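Long-range contacts in translation initiation factor eif-2b-like protein (Chaetomium thermophilum, PDB 4ZEO), which probably acts in translation initiation as the delta subunit of eIF2B, the heterodecameric guanine nucleotide exchange factor for eIF2: residues N275-I280 and L300-E305; S308-V313 and G333-Y338. All coordinates share one frame; numbering follows the deposited sequence.

Contact 1: residues N275-I280 and L300-E305; sequences NAAQSI and LRARKE
A277 and A302 bring the two backbones together, their CA atoms 5.1 Å apart, where the last turns of helices 246-277 and 293-304 pass each other; no hydrogen bond joins the segments. Two alanines allow this closeness, since each presents a single methyl, and A277 CB lies 4.2 Å from A302 CB. A277 CB also rests on the aliphatic part of R301, 3.6 Å from CG. R301 can offer that methylene because CG is anti to the backbone N (chi1 175°) and the chain then bends at chi2, sending the guanidinium on toward E305, one turn later. R301 NE meets E305 OE2 at 3.2 Å in a salt bridge, coming from above the carboxylate plane. E305 OE1 approaches the A277 methyl at 3.8 Å. In this Rossmann-like domain, helix 246-277 leads through 278-284 to the central strand 285-289, and helix 293-304 covers one face of the parallel sheet. I280, in that connection, sets its branched side chain over A302: CG2 lies 4.0 Å and CD1 4.1 Å from A302 CB, a beta-branched apolar residue resting on a small methyl. K307 NZ donates hydrogen bonds to the carbonyl oxygens of A277 and I280.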
loop_
_atom_site.group_PDB
_atom_site.type_symbol
_atom_site.label_atom_id
_atom_site.label_comp_id
_atom_site.label_asym_id
_atom_site.label_seq_id
_atom_site.Cartn_x
_atom_site.Cartn_y
_atom_site.Cartn_z
ATOM N N ASN A 275 -1.101 -2.553 -16.011
ATOM C CA ASN A 275 -1.027 -1.289 -16.717
ATOM C C ASN A 275 0.389 -0.693 -16.667
ATOM O O ASN A 275 0.839 -0.104 -17.643
ATOM C CB ASN A 275 -2.097 -0.336 -16.168
ATOM C CG ASN A 275 -3.498 -0.758 -16.584
ATOM O OD1 ASN A 275 -3.663 -1.770 -17.267
ATOM N ND2 ASN A 275 -4.511 -0.014 -16.149
ATOM N N ALA A 276 1.108 -0.886 -15.565
ATOM C CA ALA A 276 2.501 -0.417 -15.494
ATOM C C ALA A 276 3.432 -1.212 -16.430
ATOM O O ALA A 276 4.354 -0.645 -17.026
ATOM C CB ALA A 276 3.017 -0.480 -14.058
ATOM N N ALA A 277 3.172 -2.513 -16.563
ATOM C CA ALA A 277 3.930 -3.390 -17.449
ATOM C C ALA A 277 3.804 -2.980 -18.924
ATOM O O ALA A 277 4.656 -3.320 -19.762
ATOM C CB ALA A 277 3.474 -4.842 -17.263
ATOM N N GLN A 278 2.711 -2.300 -19.247
ATOM C CA GLN A 278 2.503 -1.750 -20.588
ATOM C C GLN A 278 3.590 -0.732 -20.923
ATOM O O GLN A 278 3.963 -0.560 -22.080
ATOM C CB GLN A 278 1.122 -1.109 -20.698
ATOM C CG GLN A 278 0.022 -2.099 -20.966
ATOM C CD GLN A 278 -1.339 -1.441 -20.966
ATOM O OE1 GLN A 278 -1.475 -0.275 -20.589
ATOM N NE2 GLN A 278 -2.361 -2.199 -21.333
ATOM N N SER A 279 4.049 -0.023 -19.900
ATOM C CA SER A 279 5.114 0.952 -20.046
ATOM C C SER A 279 6.460 0.309 -20.357
ATOM O O SER A 279 7.345 0.965 -20.891
ATOM C CB SER A 279 5.232 1.805 -18.792
ATOM O OG SER A 279 4.399 2.937 -18.899
ATOM N N ILE A 280 6.643 -0.939 -19.942
ATOM C CA ILE A 280 7.890 -1.641 -20.190
ATOM C C ILE A 280 7.940 -2.236 -21.586
ATOM O O ILE A 280 6.992 -2.849 -22.036
ATOM C CB ILE A 280 8.126 -2.703 -19.122
ATOM C CG1 ILE A 280 8.199 -2.008 -17.760
ATOM C CG2 ILE A 280 9.408 -3.486 -19.406
ATOM C CD1 ILE A 280 8.319 -2.925 -16.616
ATOM N N LEU A 300 7.504 -8.823 -12.929
ATOM C CA LEU A 300 7.152 -10.219 -13.219
ATOM C C LEU A 300 6.120 -10.289 -14.352
ATOM O O LEU A 300 6.186 -11.165 -15.203
ATOM C CB LEU A 300 6.645 -10.939 -11.955
ATOM C CG LEU A 300 7.742 -11.124 -10.885
ATOM C CD1 LEU A 300 7.220 -11.754 -9.584
ATOM C CD2 LEU A 300 8.944 -11.896 -11.421
ATOM N N ARG A 301 5.199 -9.339 -14.385
ATOM C CA ARG A 301 4.190 -9.314 -15.439
ATOM C C ARG A 301 4.809 -9.080 -16.829
ATOM O O ARG A 301 4.495 -9.798 -17.788
ATOM C CB ARG A 301 3.138 -8.237 -15.122
ATOM C CG ARG A 301 2.090 -8.028 -16.191
ATOM C CD ARG A 301 1.047 -9.101 -16.166
ATOM N NE ARG A 301 0.137 -8.906 -17.284
ATOM C CZ ARG A 301 -0.982 -9.599 -17.500
ATOM N NH1 ARG A 301 -1.371 -10.564 -16.673
ATOM N NH2 ARG A 301 -1.713 -9.311 -18.562
ATOM N N ALA A 302 5.719 -8.108 -16.927
ATOM C CA ALA A 302 6.353 -7.780 -18.204
ATOM C C ALA A 302 7.126 -8.964 -18.733
ATOM O O ALA A 302 7.067 -9.279 -19.932
ATOM C CB ALA A 302 7.265 -6.580 -18.057
ATOM N N ARG A 303 7.809 -9.653 -17.825
ATOM C CA ARG A 303 8.559 -10.849 -18.191
ATOM C C ARG A 303 7.624 -11.959 -18.676
ATOM O O ARG A 303 7.907 -12.616 -19.674
ATOM C CB ARG A 303 9.388 -11.350 -17.010
ATOM C CG ARG A 303 10.273 -12.540 -17.342
ATOM C CD ARG A 303 11.364 -12.112 -18.303
ATOM N NE ARG A 303 12.077 -13.248 -18.861
ATOM C CZ ARG A 303 12.257 -13.431 -20.162
ATOM N NH1 ARG A 303 11.759 -12.547 -21.023
ATOM N NH2 ARG A 303 12.924 -14.492 -20.602
ATOM N N LYS A 304 6.507 -12.160 -17.981
ATOM C CA LYS A 304 5.550 -13.176 -18.405
ATOM C C LYS A 304 4.956 -12.819 -19.765
ATOM O O LYS A 304 4.607 -13.703 -20.536
ATOM C CB LYS A 304 4.433 -13.364 -17.363
ATOM C CG LYS A 304 4.585 -14.648 -16.543
ATOM C CD LYS A 304 3.602 -14.710 -15.391
ATOM C CE LYS A 304 4.065 -13.786 -14.258
ATOM N NZ LYS A 304 3.172 -13.749 -13.060
ATOM N N GLU A 305 4.860 -11.526 -20.061
ATOM C CA GLU A 305 4.403 -11.065 -21.368
ATOM C C GLU A 305 5.444 -11.320 -22.463
ATOM O O GLU A 305 5.187 -11.090 -23.646
ATOM C CB GLU A 305 4.049 -9.584 -21.303
ATOM C CG GLU A 305 2.815 -9.318 -20.493
ATOM C CD GLU A 305 2.611 -7.857 -20.194
ATOM O OE1 GLU A 305 3.582 -7.087 -20.371
ATOM O OE2 GLU A 305 1.491 -7.482 -19.754
#

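Contact 2: residues S308-V313 and G333-Y338; sequences SFNVTV and GIPVLY
V311, V313 and V336 form the apolar side of a parallel strand pair. V313 CG2 lies beside the backbone N, anti to the carbonyl carbon, and from there meets V336 CG1 at 3.7 Å, the two branches crossing at a slant. V311 uses its own CG2 in the same way against I334 CG2, also 3.7 Å away. Beta-branched residues suit both strands, being at ease in extended backbone and broad enough to cover the neighbouring chain. Further along, Y338 turns its ring so that CD1 comes to 4.1 Å from V313 CG1, while its hydroxyl goes on to D315. At the other end the F309 ring reaches I334 CD1 with CZ at 4.0 Å; the same ring also packs on L299 and A302 of helix 293-304. On the other face T312 and L337 run alongside each other in the same sense, with T312 OG1 4.0 Å from L337 CB. P335 suits the start of the pairing: having no N-H, it sets its ring CD 3.2 Å from F309 O, and the ladder begins with its carbonyl oxygen, which accepts V311 N at 3.1 Å. V311 O then takes L337 N, and L337 O takes V313 N at 2.7 Å, all three bonds nearly straight. Before them G333, with positive phi, ends helix 321-331 in a Schellman motif. The strands run 15° from parallel, and with L329 and A326 of helix 321-331 packed on V336, the arrangement is a beta-alpha-beta crossover at the edge of a Rossmann-like sheet.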
loop_
_atom_site.group_PDB
_atom_site.type_symbol
_atom_site.label_atom_id
_atom_site.label_comp_id
_atom_site.label_asym_id
_atom_site.label_seq_id
_atom_site.Cartn_x
_atom_site.Cartn_y
_atom_site.Cartn_z
ATOM N N SER A 308 11.889 -8.656 -22.851
ATOM C CA SER A 308 13.263 -8.796 -22.402
ATOM C C SER A 308 13.827 -7.430 -22.041
ATOM O O SER A 308 13.862 -6.507 -22.856
ATOM C CB SER A 308 14.108 -9.468 -23.478
ATOM O OG SER A 308 14.294 -8.607 -24.584
ATOM N N PHE A 309 14.252 -7.306 -20.792
ATOM C CA PHE A 309 14.662 -6.023 -20.268
ATOM C C PHE A 309 15.634 -6.229 -19.124
ATOM O O PHE A 309 15.778 -7.334 -18.600
ATOM C CB PHE A 309 13.444 -5.218 -19.815
ATOM C CG PHE A 309 12.537 -5.961 -18.866
ATOM C CD1 PHE A 309 11.537 -6.787 -19.339
ATOM C CD2 PHE A 309 12.670 -5.807 -17.494
ATOM C CE1 PHE A 309 10.714 -7.466 -18.467
ATOM C CE2 PHE A 309 11.837 -6.490 -16.620
ATOM C CZ PHE A 309 10.863 -7.313 -17.113
ATOM N N ASN A 310 16.308 -5.153 -18.755
ATOM C CA ASN A 310 17.281 -5.178 -17.686
ATOM C C ASN A 310 16.752 -4.470 -16.471
ATOM O O ASN A 310 15.978 -3.516 -16.583
ATOM C CB ASN A 310 18.578 -4.543 -18.143
ATOM C CG ASN A 310 19.311 -5.399 -19.152
ATOM O OD1 ASN A 310 19.369 -6.620 -19.022
ATOM N ND2 ASN A 310 19.894 -4.764 -20.153
ATOM N N VAL A 311 17.122 -4.968 -15.302
ATOM C CA VAL A 311 16.721 -4.313 -14.068
ATOM C C VAL A 311 17.921 -3.997 -13.194
ATOM O O VAL A 311 18.802 -4.837 -12.989
ATOM C CB VAL A 311 15.697 -5.168 -13.295
ATOM C CG1 VAL A 311 15.399 -4.557 -11.953
ATOM C CG2 VAL A 311 14.425 -5.319 -14.118
ATOM N N THR A 312 17.965 -2.766 -12.712
ATOM C CA THR A 312 18.957 -2.365 -11.744
ATOM C C THR A 312 18.243 -2.207 -10.424
ATOM O O THR A 312 17.268 -1.474 -10.320
ATOM C CB THR A 312 19.676 -1.045 -12.144
ATOM O OG1 THR A 312 20.503 -1.279 -13.287
ATOM C CG2 THR A 312 20.556 -0.529 -11.001
ATOM N N VAL A 313 18.707 -2.937 -9.420
ATOM C CA VAL A 313 18.119 -2.845 -8.097
ATOM C C VAL A 313 19.085 -2.192 -7.136
ATOM O O VAL A 313 20.180 -2.695 -6.890
ATOM C CB VAL A 313 17.693 -4.226 -7.562
ATOM C CG1 VAL A 313 17.040 -4.080 -6.198
ATOM C CG2 VAL A 313 16.721 -4.881 -8.534
ATOM N N GLY A 333 14.061 -15.086 -14.778
ATOM C CA GLY A 333 14.810 -15.004 -16.022
ATOM C C GLY A 333 15.236 -13.598 -16.426
ATOM O O GLY A 333 15.770 -13.397 -17.516
ATOM N N ILE A 334 15.023 -12.637 -15.525
ATOM C CA ILE A 334 15.385 -11.244 -15.738
ATOM C C ILE A 334 16.820 -10.984 -15.308
ATOM O O ILE A 334 17.208 -11.365 -14.202
ATOM C CB ILE A 334 14.466 -10.303 -14.940
ATOM C CG1 ILE A 334 12.984 -10.584 -15.260
ATOM C CG2 ILE A 334 14.829 -8.848 -15.201
ATOM C CD1 ILE A 334 11.993 -9.903 -14.326
ATOM N N PRO A 335 17.622 -10.355 -16.191
ATOM C CA PRO A 335 18.990 -9.977 -15.831
ATOM C C PRO A 335 18.966 -8.828 -14.834
ATOM O O PRO A 335 18.374 -7.789 -15.135
ATOM C CB PRO A 335 19.614 -9.539 -17.165
ATOM C CG PRO A 335 18.672 -9.972 -18.215
ATOM C CD PRO A 335 17.316 -9.994 -17.584
ATOM N N VAL A 336 19.590 -9.002 -13.672
ATOM C CA VAL A 336 19.533 -7.981 -12.634
ATOM C C VAL A 336 20.923 -7.546 -12.168
ATOM O O VAL A 336 21.806 -8.377 -11.918
ATOM C CB VAL A 336 18.735 -8.468 -11.405
ATOM C CG1 VAL A 336 18.702 -7.387 -10.323
ATOM C CG2 VAL A 336 17.318 -8.880 -11.805
ATOM N N LEU A 337 21.098 -6.231 -12.071
ATOM C CA LEU A 337 22.280 -5.623 -11.479
ATOM C C LEU A 337 21.931 -5.122 -10.081
ATOM O O LEU A 337 21.041 -4.293 -9.901
ATOM C CB LEU A 337 22.783 -4.487 -12.354
ATOM C CG LEU A 337 24.101 -3.809 -12.023
ATOM C CD1 LEU A 337 25.210 -4.834 -11.873
ATOM C CD2 LEU A 337 24.410 -2.811 -13.129
ATOM N N TYR A 338 22.608 -5.653 -9.083
ATOM C CA TYR A 338 22.265 -5.334 -7.711
ATOM C C TYR A 338 23.308 -4.466 -7.021
ATOM O O TYR A 338 24.496 -4.771 -7.028
ATOM C CB TYR A 338 22.071 -6.616 -6.893
ATOM C CG TYR A 338 21.815 -6.316 -5.448
ATOM C CD1 TYR A 338 20.586 -5.814 -5.050
ATOM C CD2 TYR A 338 22.800 -6.496 -4.482
ATOM C CE1 TYR A 338 20.328 -5.513 -3.728
ATOM C CE2 TYR A 338 22.554 -6.197 -3.143
ATOM C CZ TYR A 338 21.308 -5.711 -2.777
ATOM O OH TYR A 338 21.021 -5.414 -1.466
#

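In the fold
From the N terminus the chain passes through a series of helices, the last of which, 246-277, runs into the alpha/beta domain. Contact 1 closes the first loop: after 275-280 the chain makes strand 285-289 and returns along helix 293-304. Contact 2 opens only after contact 1 has closed, so the two follow in series, neither nesting nor crossing. Its loop leaves strand 310-314, passes through helix 321-331 and comes back as the edge strand 336-338. Their centres lie 13 Å apart, yet they touch through F309, packed against A302 and I280, and through R303, which touches I334. Helix 293-304 thus ties the end of the long helix to the sheet's edge.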